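Local coordinates for protein major extracellular endoglucanase (Xanthomonas campestris pv. campestris, PDB 4TUF) that hydrolyses internal beta-1,4-glucosidic linkages in cellulose, lichenin and cereal beta-D-glucans through its family 5 glycoside hydrolase catalytic domain, at residues 56-61 with 107-112; 157-162 with 210-215; 238-243 with 287-292; 281-286 with 334-339. All coordinates share one frame; numbering follows the deposited sequence.

Contact 1 of 4, residues 56-61 with 107-112; sequences AVRLPF and LLDHHT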
loop_
_atom_site.group_PDB
_atom_site.type_symbol
_atom_site.label_atom_id
_atom_site.label_comp_id
_atom_site.label_asym_id
_atom_site.label_seq_id
_atom_site.Cartn_x
_atom_site.Cartn_y
_atom_site.Cartn_z
ATOM N N ALA A 56 1.740 7.853 -9.058
ATOM C CA ALA A 56 0.811 7.321 -8.075
ATOM C C ALA A 56 1.465 7.211 -6.708
ATOM O O ALA A 56 2.658 6.949 -6.600
ATOM C CB ALA A 56 0.286 5.968 -8.522
ATOM N N VAL A 57 0.667 7.399 -5.665
ATOM C CA VAL A 57 1.172 7.424 -4.303
ATOM C C VAL A 57 0.219 6.685 -3.359
ATOM O O VAL A 57 -1.001 6.847 -3.434
ATOM C CB VAL A 57 1.380 8.888 -3.828
ATOM C CG1 VAL A 57 1.067 9.047 -2.354
ATOM C CG2 VAL A 57 2.792 9.353 -4.133
ATOM N N ARG A 58 0.782 5.859 -2.485
ATOM C CA ARG A 58 0.012 5.210 -1.436
ATOM C C ARG A 58 0.282 5.928 -0.113
ATOM O O ARG A 58 1.420 5.973 0.346
ATOM C CB ARG A 58 0.378 3.727 -1.344
ATOM C CG ARG A 58 -0.477 2.893 -0.393
ATOM C CD ARG A 58 -0.106 1.423 -0.546
ATOM N NE ARG A 58 -0.856 0.517 0.324
ATOM C CZ ARG A 58 -0.412 0.062 1.492
ATOM N NH1 ARG A 58 0.777 0.443 1.946
ATOM N NH2 ARG A 58 -1.155 -0.772 2.208
ATOM N N LEU A 59 -0.764 6.495 0.485
ATOM C CA LEU A 59 -0.639 7.301 1.704
ATOM C C LEU A 59 -1.139 6.604 2.966
ATOM O O LEU A 59 -2.340 6.586 3.234
ATOM C CB LEU A 59 -1.406 8.617 1.551
ATOM C CG LEU A 59 -0.658 9.857 1.075
ATOM C CD1 LEU A 59 -1.548 11.073 1.239
ATOM C CD2 LEU A 59 0.636 10.029 1.849
ATOM N N PRO A 60 -0.220 6.027 3.750
ATOM C CA PRO A 60 -0.631 5.532 5.067
ATOM C C PRO A 60 -1.143 6.657 5.970
ATOM O O PRO A 60 -0.623 7.766 5.928
ATOM C CB PRO A 60 0.659 4.920 5.630
ATOM C CG PRO A 60 1.471 4.560 4.418
ATOM C CD PRO A 60 1.155 5.627 3.401
ATOM N N PHE A 61 -2.168 6.372 6.763
ATOM C CA PHE A 61 -2.644 7.308 7.776
ATOM C C PHE A 61 -3.096 6.528 9.012
ATOM O O PHE A 61 -3.166 5.305 8.989
ATOM C CB PHE A 61 -3.788 8.169 7.239
ATOM C CG PHE A 61 -5.054 7.397 6.976
ATOM C CD1 PHE A 61 -6.011 7.238 7.973
ATOM C CD2 PHE A 61 -5.287 6.825 5.734
ATOM C CE1 PHE A 61 -7.173 6.517 7.736
ATOM C CE2 PHE A 61 -6.442 6.105 5.492
ATOM C CZ PHE A 61 -7.388 5.951 6.495
ATOM N N LEU A 107 -3.765 6.501 -3.402
ATOM C CA LEU A 107 -4.440 5.408 -2.717
ATOM C C LEU A 107 -4.244 5.574 -1.212
ATOM O O LEU A 107 -3.150 5.360 -0.693
ATOM C CB LEU A 107 -3.908 4.045 -3.191
ATOM C CG LEU A 107 -4.607 2.767 -2.674
ATOM C CD1 LEU A 107 -6.064 2.689 -3.124
ATOM C CD2 LEU A 107 -3.867 1.499 -3.100
ATOM N N LEU A 108 -5.300 5.969 -0.510
ATOM C CA LEU A 108 -5.225 6.115 0.938
ATOM C C LEU A 108 -5.203 4.735 1.603
ATOM O O LEU A 108 -5.762 3.778 1.077
ATOM C CB LEU A 108 -6.388 6.974 1.452
ATOM C CG LEU A 108 -6.334 8.418 0.932
ATOM C CD1 LEU A 108 -7.621 9.164 1.178
ATOM C CD2 LEU A 108 -5.171 9.177 1.549
ATOM N N ASP A 109 -4.547 4.649 2.757
ATOM C CA ASP A 109 -4.256 3.378 3.410
ATOM C C ASP A 109 -4.453 3.486 4.926
ATOM O O ASP A 109 -3.767 4.256 5.596
ATOM C CB ASP A 109 -2.823 2.946 3.066
ATOM C CG ASP A 109 -2.252 1.916 4.038
ATOM O OD1 ASP A 109 -3.019 1.101 4.594
ATOM O OD2 ASP A 109 -1.017 1.913 4.235
ATOM N N HIS A 110 -5.394 2.712 5.459
ATOM C CA HIS A 110 -5.642 2.669 6.900
ATOM C C HIS A 110 -4.591 1.783 7.547
ATOM O O HIS A 110 -4.756 0.561 7.634
ATOM C CB HIS A 110 -7.045 2.144 7.201
ATOM C CG HIS A 110 -7.464 2.329 8.625
ATOM N ND1 HIS A 110 -6.820 1.709 9.677
ATOM C CD2 HIS A 110 -8.458 3.068 9.172
ATOM C CE1 HIS A 110 -7.398 2.064 10.813
ATOM N NE2 HIS A 110 -8.396 2.886 10.533
ATOM N N HIS A 111 -3.510 2.400 8.010
ATOM C CA HIS A 111 -2.281 1.659 8.261
ATOM C C HIS A 111 -2.196 1.090 9.665
ATOM O O HIS A 111 -1.817 -0.071 9.858
ATOM C CB HIS A 111 -1.080 2.564 7.996
ATOM C CG HIS A 111 0.150 1.828 7.575
ATOM N ND1 HIS A 111 0.348 1.393 6.283
ATOM C CD2 HIS A 111 1.251 1.458 8.272
ATOM C CE1 HIS A 111 1.518 0.782 6.204
ATOM N NE2 HIS A 111 2.086 0.810 7.397
ATOM N N THR A 112 -2.536 1.912 10.651
ATOM C CA THR A 112 -2.429 1.502 12.046
ATOM C C THR A 112 -3.527 2.140 12.873
ATOM O O THR A 112 -3.872 3.298 12.651
ATOM C CB THR A 112 -1.061 1.878 12.646
ATOM O OG1 THR A 112 -1.122 1.775 14.075
ATOM C CG2 THR A 112 -0.689 3.298 12.274
#

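Contact 2 of 4, residues 157-162 with 210-215; sequences EPHGAA and IFWGGN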
loop_
_atom_site.group_PDB
_atom_site.type_symbol
_atom_site.label_atom_id
_atom_site.label_comp_id
_atom_site.label_asym_id
_atom_site.label_seq_id
_atom_site.Cartn_x
_atom_site.Cartn_y
_atom_site.Cartn_z
ATOM N N GLU A 157 -1.874 -4.925 6.102
ATOM C CA GLU A 157 -1.172 -6.105 6.589
ATOM C C GLU A 157 -1.839 -7.003 7.624
ATOM O O GLU A 157 -1.280 -7.244 8.689
ATOM C CB GLU A 157 0.245 -5.741 6.996
ATOM C CG GLU A 157 1.034 -5.202 5.826
ATOM C CD GLU A 157 2.505 -5.118 6.103
ATOM O OE1 GLU A 157 2.879 -5.033 7.279
ATOM O OE2 GLU A 157 3.284 -5.134 5.139
ATOM N N PRO A 158 -2.994 -7.555 7.300
ATOM C CA PRO A 158 -3.633 -8.490 8.216
ATOM C C PRO A 158 -2.730 -9.689 8.424
ATOM O O PRO A 158 -2.094 -10.147 7.495
ATOM C CB PRO A 158 -4.884 -8.907 7.460
ATOM C CG PRO A 158 -5.197 -7.747 6.600
ATOM C CD PRO A 158 -3.878 -7.183 6.188
ATOM N N HIS A 159 -2.651 -10.178 9.650
ATOM C CA HIS A 159 -1.762 -11.304 9.934
ATOM C C HIS A 159 -2.135 -11.938 11.265
ATOM O O HIS A 159 -3.148 -11.585 11.861
ATOM C CB HIS A 159 -0.301 -10.857 9.950
ATOM C CG HIS A 159 -0.009 -9.780 10.949
ATOM N ND1 HIS A 159 -0.380 -8.465 10.756
ATOM C CD2 HIS A 159 0.619 -9.823 12.148
ATOM C CE1 HIS A 159 0.002 -7.746 11.797
ATOM N NE2 HIS A 159 0.615 -8.545 12.654
ATOM N N GLY A 160 -1.319 -12.882 11.725
ATOM C CA GLY A 160 -1.536 -13.509 13.016
ATOM C C GLY A 160 -2.849 -14.253 13.130
ATOM O O GLY A 160 -3.038 -15.308 12.522
ATOM N N ALA A 161 -3.768 -13.691 13.906
ATOM C CA ALA A 161 -5.036 -14.348 14.195
ATOM C C ALA A 161 -6.030 -14.189 13.045
ATOM O O ALA A 161 -7.041 -14.892 12.988
ATOM C CB ALA A 161 -5.624 -13.808 15.489
ATOM N N ALA A 162 -5.731 -13.277 12.125
ATOM C CA ALA A 162 -6.602 -13.034 10.980
ATOM C C ALA A 162 -6.819 -14.310 10.182
ATOM O O ALA A 162 -5.875 -15.047 9.904
ATOM C CB ALA A 162 -6.017 -11.941 10.090
ATOM N N ILE A 210 4.910 -16.995 4.807
ATOM C CA ILE A 210 4.035 -15.942 4.301
ATOM C C ILE A 210 4.295 -14.608 5.002
ATOM O O ILE A 210 4.420 -14.554 6.226
ATOM C CB ILE A 210 2.551 -16.324 4.472
ATOM C CG1 ILE A 210 2.254 -17.641 3.757
ATOM C CG2 ILE A 210 1.660 -15.231 3.937
ATOM C CD1 ILE A 210 0.806 -18.049 3.815
ATOM N N PHE A 211 4.388 -13.537 4.220
ATOM C CA PHE A 211 4.558 -12.195 4.767
ATOM C C PHE A 211 3.205 -11.592 5.119
ATOM O O PHE A 211 2.184 -11.994 4.562
ATOM C CB PHE A 211 5.288 -11.289 3.773
ATOM C CG PHE A 211 6.733 -11.655 3.557
ATOM C CD1 PHE A 211 7.714 -11.201 4.421
ATOM C CD2 PHE A 211 7.110 -12.441 2.480
ATOM C CE1 PHE A 211 9.045 -11.530 4.220
ATOM C CE2 PHE A 211 8.443 -12.773 2.277
ATOM C CZ PHE A 211 9.409 -12.317 3.145
ATOM N N TRP A 212 3.202 -10.632 6.041
ATOM C CA TRP A 212 1.979 -9.948 6.451
ATOM C C TRP A 212 1.214 -9.408 5.244
ATOM O O TRP A 212 1.792 -8.735 4.393
ATOM C CB TRP A 212 2.292 -8.798 7.405
ATOM C CG TRP A 212 2.822 -9.211 8.736
ATOM C CD1 TRP A 212 3.066 -10.481 9.168
ATOM C CD2 TRP A 212 3.173 -8.342 9.821
ATOM N NE1 TRP A 212 3.561 -10.457 10.456
ATOM C CE2 TRP A 212 3.631 -9.156 10.879
ATOM C CE3 TRP A 212 3.148 -6.958 10.000
ATOM C CZ2 TRP A 212 4.053 -8.628 12.098
ATOM C CZ3 TRP A 212 3.574 -6.435 11.211
ATOM C CH2 TRP A 212 4.021 -7.268 12.243
ATOM N N GLY A 213 -0.079 -9.708 5.175
ATOM C CA GLY A 213 -0.912 -9.252 4.077
ATOM C C GLY A 213 -0.497 -9.845 2.746
ATOM O O GLY A 213 -0.780 -9.276 1.692
ATOM N N GLY A 214 0.167 -10.998 2.789
ATOM C CA GLY A 214 0.749 -11.569 1.588
ATOM C C GLY A 214 0.075 -12.804 1.011
ATOM O O GLY A 214 0.423 -13.227 -0.095
ATOM N N ASN A 215 -0.879 -13.383 1.741
ATOM C CA ASN A 215 -1.527 -14.620 1.303
ATOM C C ASN A 215 -2.948 -14.398 0.807
ATOM O O ASN A 215 -3.808 -13.935 1.553
ATOM C CB ASN A 215 -1.547 -15.647 2.437
ATOM C CG ASN A 215 -2.003 -17.026 1.977
ATOM O OD1 ASN A 215 -2.025 -17.326 0.783
ATOM N ND2 ASN A 215 -2.363 -17.873 2.930
#

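Contact 3 of 4, residues 238-243 with 287-292; sequences YGPDVF and DARDKT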
loop_
_atom_site.group_PDB
_atom_site.type_symbol
_atom_site.label_atom_id
_atom_site.label_comp_id
_atom_site.label_asym_id
_atom_site.label_seq_id
_atom_site.Cartn_x
_atom_site.Cartn_y
_atom_site.Cartn_z
ATOM N N TYR A 238 7.892 -9.186 0.402
ATOM C CA TYR A 238 9.223 -8.649 0.657
ATOM C C TYR A 238 10.300 -9.713 0.454
ATOM O O TYR A 238 9.992 -10.883 0.197
ATOM C CB TYR A 238 9.313 -8.086 2.070
ATOM C CG TYR A 238 8.181 -7.160 2.427
ATOM C CD1 TYR A 238 8.262 -5.800 2.165
ATOM C CD2 TYR A 238 7.025 -7.647 3.026
ATOM C CE1 TYR A 238 7.221 -4.953 2.484
ATOM C CE2 TYR A 238 5.983 -6.808 3.354
ATOM C CZ TYR A 238 6.090 -5.461 3.081
ATOM O OH TYR A 238 5.057 -4.616 3.402
ATOM N N GLY A 239 11.560 -9.300 0.567
ATOM C CA GLY A 239 12.687 -10.182 0.329
ATOM C C GLY A 239 13.543 -10.434 1.557
ATOM O O GLY A 239 13.122 -10.172 2.686
ATOM N N PRO A 240 14.765 -10.933 1.334
ATOM C CA PRO A 240 15.671 -11.450 2.368
ATOM C C PRO A 240 15.936 -10.492 3.530
ATOM O O PRO A 240 16.162 -10.969 4.643
ATOM C CB PRO A 240 16.965 -11.712 1.594
ATOM C CG PRO A 240 16.520 -11.952 0.196
ATOM C CD PRO A 240 15.360 -11.025 -0.011
ATOM N N ASP A 241 15.907 -9.184 3.292
ATOM C CA ASP A 241 16.281 -8.237 4.342
ATOM C C ASP A 241 15.104 -7.782 5.196
ATOM O O ASP A 241 15.274 -6.962 6.096
ATOM C CB ASP A 241 16.983 -7.017 3.743
ATOM C CG ASP A 241 16.238 -6.433 2.565
ATOM O OD1 ASP A 241 15.075 -6.829 2.327
ATOM O OD2 ASP A 241 16.825 -5.569 1.878
ATOM N N VAL A 242 13.915 -8.307 4.913
ATOM C CA VAL A 242 12.780 -8.118 5.808
ATOM C C VAL A 242 12.670 -9.333 6.711
ATOM O O VAL A 242 12.538 -9.213 7.930
ATOM C CB VAL A 242 11.466 -7.911 5.040
ATOM C CG1 VAL A 242 10.252 -8.118 5.966
ATOM C CG2 VAL A 242 11.451 -6.526 4.404
ATOM N N PHE A 243 12.741 -10.507 6.097
ATOM C CA PHE A 243 12.792 -11.762 6.829
ATOM C C PHE A 243 13.469 -12.791 5.945
ATOM O O PHE A 243 13.219 -12.838 4.740
ATOM C CB PHE A 243 11.389 -12.229 7.232
ATOM C CG PHE A 243 11.380 -13.438 8.132
ATOM C CD1 PHE A 243 11.494 -14.719 7.606
ATOM C CD2 PHE A 243 11.238 -13.296 9.503
ATOM C CE1 PHE A 243 11.483 -15.831 8.436
ATOM C CE2 PHE A 243 11.224 -14.406 10.341
ATOM C CZ PHE A 243 11.345 -15.673 9.808
ATOM N N ASP A 287 22.011 -6.673 1.101
ATOM C CA ASP A 287 22.329 -8.075 0.895
ATOM C C ASP A 287 22.710 -8.334 -0.542
ATOM O O ASP A 287 22.463 -7.527 -1.426
ATOM C CB ASP A 287 21.153 -8.967 1.291
ATOM C CG ASP A 287 21.598 -10.265 1.947
ATOM O OD1 ASP A 287 22.813 -10.420 2.149
ATOM O OD2 ASP A 287 20.743 -11.126 2.262
ATOM N N ALA A 288 23.401 -9.448 -0.757
ATOM C CA ALA A 288 23.670 -9.956 -2.097
ATOM C C ALA A 288 22.379 -10.395 -2.785
ATOM O O ALA A 288 22.185 -10.180 -3.981
ATOM C CB ALA A 288 24.661 -11.109 -2.038
ATOM N N ARG A 289 21.508 -11.025 -2.002
ATOM C CA ARG A 289 20.305 -11.677 -2.498
ATOM C C ARG A 289 19.152 -10.722 -2.776
ATOM O O ARG A 289 18.295 -11.026 -3.605
ATOM C CB ARG A 289 19.828 -12.740 -1.508
ATOM C CG ARG A 289 20.607 -14.028 -1.538
ATOM C CD ARG A 289 20.041 -15.002 -0.526
ATOM N NE ARG A 289 20.078 -14.440 0.820
ATOM C CZ ARG A 289 19.952 -15.161 1.928
ATOM N NH1 ARG A 289 19.783 -16.476 1.847
ATOM N NH2 ARG A 289 20.000 -14.570 3.115
ATOM N N ASP A 290 19.101 -9.589 -2.080
ATOM C CA ASP A 290 17.956 -8.705 -2.256
ATOM C C ASP A 290 17.980 -8.078 -3.640
ATOM O O ASP A 290 16.935 -7.780 -4.211
ATOM C CB ASP A 290 17.904 -7.616 -1.187
ATOM C CG ASP A 290 16.604 -6.810 -1.250
ATOM O OD1 ASP A 290 15.588 -7.252 -0.665
ATOM O OD2 ASP A 290 16.594 -5.742 -1.899
ATOM N N LYS A 291 19.177 -7.879 -4.175
ATOM C CA LYS A 291 19.325 -7.433 -5.552
ATOM C C LYS A 291 18.665 -8.467 -6.459
ATOM O O LYS A 291 17.694 -8.169 -7.158
ATOM C CB LYS A 291 20.803 -7.251 -5.903
ATOM C CG LYS A 291 21.115 -6.047 -6.775
ATOM C CD LYS A 291 20.707 -6.270 -8.220
ATOM C CE LYS A 291 21.357 -5.240 -9.140
ATOM N NZ LYS A 291 21.015 -5.477 -10.572
ATOM N N THR A 292 19.186 -9.690 -6.408
ATOM C CA THR A 292 18.632 -10.815 -7.156
ATOM C C THR A 292 17.122 -10.972 -6.963
ATOM O O THR A 292 16.381 -11.150 -7.926
ATOM C CB THR A 292 19.309 -12.135 -6.754
ATOM O OG1 THR A 292 20.734 -11.982 -6.799
ATOM C CG2 THR A 292 18.890 -13.250 -7.693
#

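Contact 4 of 4, residues 281-286 with 334-339; sequences GKYGEG and QDKMTL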
loop_
_atom_site.group_PDB
_atom_site.type_symbol
_atom_site.label_atom_id
_atom_site.label_comp_id
_atom_site.label_asym_id
_atom_site.label_seq_id
_atom_site.Cartn_x
_atom_site.Cartn_y
_atom_site.Cartn_z
ATOM N N GLY A 281 13.056 -3.402 -0.790
ATOM C CA GLY A 281 14.198 -3.904 -0.049
ATOM C C GLY A 281 15.454 -3.120 -0.374
ATOM O O GLY A 281 15.435 -2.229 -1.220
ATOM N N LYS A 282 16.557 -3.466 0.278
ATOM C CA LYS A 282 17.740 -2.626 0.239
ATOM C C LYS A 282 18.458 -2.652 -1.109
ATOM O O LYS A 282 19.246 -1.750 -1.403
ATOM C CB LYS A 282 18.690 -3.017 1.371
ATOM C CG LYS A 282 18.136 -2.655 2.743
ATOM C CD LYS A 282 19.191 -2.706 3.838
ATOM C CE LYS A 282 18.677 -2.060 5.117
ATOM N NZ LYS A 282 19.606 -2.266 6.259
ATOM N N TYR A 283 18.172 -3.636 -1.936
ATOM C CA TYR A 283 18.741 -3.687 -3.270
ATOM C C TYR A 283 20.252 -3.605 -3.325
ATOM O O TYR A 283 20.828 -2.866 -4.078
ATOM C CB TYR A 283 18.137 -2.640 -4.158
ATOM C CG TYR A 283 18.130 -3.027 -5.595
ATOM C CD1 TYR A 283 17.427 -4.108 -6.029
ATOM C CD2 TYR A 283 18.828 -2.309 -6.513
ATOM C CE1 TYR A 283 17.408 -4.456 -7.349
ATOM C CE2 TYR A 283 18.816 -2.657 -7.832
ATOM C CZ TYR A 283 18.104 -3.730 -8.238
ATOM O OH TYR A 283 18.095 -4.051 -9.546
ATOM N N GLY A 284 20.883 -4.388 -2.487
ATOM C CA GLY A 284 22.310 -4.583 -2.516
ATOM C C GLY A 284 23.043 -3.745 -1.514
ATOM O O GLY A 284 24.152 -4.068 -1.135
ATOM N N GLU A 285 22.393 -2.705 -1.036
ATOM C CA GLU A 285 22.885 -1.970 0.094
ATOM C C GLU A 285 22.730 -2.828 1.315
ATOM O O GLU A 285 23.373 -2.599 2.318
ATOM C CB GLU A 285 22.163 -0.650 0.255
ATOM C CG GLU A 285 22.709 0.421 -0.656
ATOM C CD GLU A 285 22.883 1.726 0.061
ATOM O OE1 GLU A 285 22.133 1.951 1.022
ATOM O OE2 GLU A 285 23.765 2.516 -0.326
ATOM N N GLY A 286 21.834 -3.797 1.255
ATOM C CA GLY A 286 21.660 -4.671 2.396
ATOM C C GLY A 286 22.092 -6.114 2.295
ATOM O O GLY A 286 22.465 -6.722 3.286
ATOM N N GLN A 334 19.507 5.458 -7.938
ATOM C CA GLN A 334 19.275 5.303 -9.370
ATOM C C GLN A 334 19.008 3.860 -9.813
ATOM O O GLN A 334 18.266 3.629 -10.769
ATOM C CB GLN A 334 20.468 5.860 -10.143
ATOM C CG GLN A 334 20.798 7.303 -9.803
ATOM C CD GLN A 334 19.766 8.276 -10.333
ATOM O OE1 GLN A 334 19.135 8.031 -11.360
ATOM N NE2 GLN A 334 19.587 9.388 -9.631
ATOM N N ASP A 335 19.618 2.891 -9.137
ATOM C CA ASP A 335 19.428 1.496 -9.520
ATOM C C ASP A 335 18.011 1.041 -9.181
ATOM O O ASP A 335 17.395 0.280 -9.929
ATOM C CB ASP A 335 20.467 0.586 -8.849
ATOM C CG ASP A 335 20.689 0.917 -7.384
ATOM O OD1 ASP A 335 19.885 1.677 -6.799
ATOM O OD2 ASP A 335 21.678 0.405 -6.813
ATOM N N LYS A 336 17.497 1.520 -8.055
ATOM C CA LYS A 336 16.120 1.256 -7.685
ATOM C C LYS A 336 15.165 1.853 -8.715
ATOM O O LYS A 336 14.160 1.233 -9.067
ATOM C CB LYS A 336 15.817 1.812 -6.293
ATOM C CG LYS A 336 16.248 0.898 -5.156
ATOM C CD LYS A 336 15.751 1.420 -3.825
ATOM C CE LYS A 336 16.191 0.531 -2.679
ATOM N NZ LYS A 336 15.718 1.059 -1.369
ATOM N N MET A 337 15.484 3.050 -9.204
ATOM C CA MET A 337 14.646 3.686 -10.216
ATOM C C MET A 337 14.714 2.957 -11.558
ATOM O O MET A 337 13.716 2.870 -12.272
ATOM C CB MET A 337 15.028 5.158 -10.397
ATOM C CG MET A 337 14.521 6.065 -9.284
ATOM S SD MET A 337 12.816 5.704 -8.778
ATOM C CE MET A 337 11.907 6.110 -10.266
ATOM N N THR A 338 15.882 2.422 -11.897
ATOM C CA THR A 338 16.037 1.700 -13.153
ATOM C C THR A 338 15.255 0.388 -13.102
ATOM O O THR A 338 14.712 -0.063 -14.110
ATOM C CB THR A 338 17.521 1.436 -13.465
ATOM O OG1 THR A 338 18.203 2.690 -13.587
ATOM C CG2 THR A 338 17.678 0.660 -14.762
ATOM N N LEU A 339 15.180 -0.205 -11.917
ATOM C CA LEU A 339 14.393 -1.419 -11.706
ATOM C C LEU A 339 12.896 -1.159 -11.876
ATOM O O LEU A 339 12.184 -1.944 -12.501
ATOM C CB LEU A 339 14.658 -1.992 -10.315
ATOM C CG LEU A 339 13.877 -3.250 -9.936
ATOM C CD1 LEU A 339 14.471 -4.475 -10.613
ATOM C CD2 LEU A 339 13.847 -3.420 -8.430
HETATM O O HOH W 1 18.539 0.911 0.355
#

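Contact 1 of 4, residues 56-61 with 107-112
Two neighbouring parallel strands of the TIM barrel, 56-61 and 105-110, pair here, with R58 facing L107 and P60 facing D109. Five backbone hydrogen bonds join the segments, from L107 N to V57 O at 2.8 Å through to H111 N to F61 O, past the last strand residue. R58 and D109 rise on the same face of the sheet. The arginine chain runs straight from CG to NE, its CG opposite the backbone N (chi1 -173°), and its guanidinium stacks on the D109 carboxylate with the planes 26° apart. R58 NH1 sits 3.3 Å from D109 OD2, a pairing of charges alone, since the oxygen lies over the guanidinium face and no N-H points at it. R58 has further salt bridges to D153, E196 and E278, the probable nucleophile, and hydrogen bonds to N23 and N156, which places it beside the active site. L59, L108 and F61 lie on the opposite face, toward helices 88-102 and 129-143. There H110 CA stands over the F61 ring, 4.0 Å from its centroid. Back on the R58 face, P60 CB packs 3.6 Å from H111 ND1, and that same ND1 donates in its ring plane to the syn side of D109 OD2.

Contact 2 of 4, residues 157-162 with 210-215
H159 lays its imidazole flat over the indole of W212, covering the six-membered ring with centroids 3.6 Å apart and planes only 10° from parallel. H159 CB reaches farther across the same face, 3.8 Å from the centroid of the five-membered ring of W212, a CH-pi contact. The histidine is held in this pose from its own segment: CG sits between the backbone N and the carbonyl carbon (chi1 58°), which turns H159 ND1 back to donate to E157 O at 2.6 Å, with the acceptor close to the ring plane. E157 meets the indole at its edge, with OE1 3.3 Å from W212 CE3 and the carboxylate nearly perpendicular to the ring. One backbone bond, G213 N to P158 O at 3.1 Å, ties the two loops together; G213 belongs to the type II turn from F211 to G214. These loops follow barrel strands 149-153 and 192-195. E157 is the probable proton donor, and its other oxygen, OE2, is hydrogen-bonded to Y238 and H236 and lies close to E278, the probable nucleophile. With the indole edge beside OE1 and polar partners on OE2, the arrangement is consistent with a glutamate side chain kept in a set orientation for acid catalysis.

Contact 3 of 4, residues 238-243 with 287-292
Packing accounts for most of this contact, in which P240, from the loop after barrel strand 231-238, rests against the start of helix 288-303 and the residue before it. Three ring carbons of the proline each find a partner: P240 CG lies 3.8 Å from R289 CB, P240 CD is 3.8 Å from D290 OD1, and P240 CB comes 3.9 Å from OD2 of the poorly ordered D287. V242 N bonds to G239 O at 3.0 Å, bending the loop back on itself around P240. The second kind of interaction is electrostatic. The D241 and D290 side chains cross at about a right angle, their carboxylate planes 42° apart, with D241 OD1 3.1 Å from D290 OD1. D241 reaches this place with CG lodged between its backbone N and carbonyl carbon (chi1 48°). Both acids have donors outside the two segments: D241 OD2 accepts from K282 N, and D290 OD2 from Y283 N and Q294. R289 bonds N249 through NH1, while its long salt bridge to D287 is doubtful given the disorder there. The two like charges of D241 and D290 lie close together, and the backbone N-H groups of K282 and Y283 probably offset part of their repulsion.

Contact 4 of 4, residues 281-286 with 334-339
The Y283 ring turns an edge to helix 334-344, the last helix of this TIM-barrel domain: D335 CB lies near the ring plane, 3.8 Å from Y283 CE2, and the D335 carboxylate stands almost perpendicular to the ring, at 87°. L339 CD2 packs 3.9 Å from Y283 CE1, and L339 CD1 comes 3.8 Å from Y283 OH. The tyrosine thus meets two side chains one helical turn apart. It belongs to a type I' turn, K282 to E285, in the loop after barrel strand 276-280, and with CG opposite its backbone N (chi1 -151°) the ring extends to the helix. Its hydroxyl is hydrogen-bonded to D295 of helix 288-303, so the ring bridges two helices. The D335 carboxylate is held by R333 in a salt bridge. K336 reaches from the helix to the loop, its chain straight beyond CG: K336 CE lies 4.0 Å from Y283 CB and 3.2 Å from G281 O, while NZ bonds the carbonyl of G323. A water links the segments, donating to K282 O at 3.3 Å and accepting a weak bond from K336 NZ. On the helix itself, T338 N and T338 OG1 both bond Q334 O, from opposite faces of its carbonyl plane.

How the contacts relate
All four contacts belong to one TIM-barrel catalytic domain. Contact 1 lies nearest the chain's centre, in the barrel wall, whereas contacts 2, 3 and 4 involve loops that follow later strands. Along the chain contact 1 closes before contact 2 opens, and contact 2 before contact 3; contacts 3 and 4 alternate their segments. Centres of contacts 1 and 2 are about 17 Å apart, those of contacts 3 and 4 about 10 Å. Contact 2 touches contact 3 where E157 OE2 meets Y238 OH at 2.5 Å, and contacts 3 and 4 share two probable bonds from the 281-286 backbone. Contacts 2, 3 and 4 thus touch in sequence, from the probable proton donor out to the last helix, while contact 1 touches none of them.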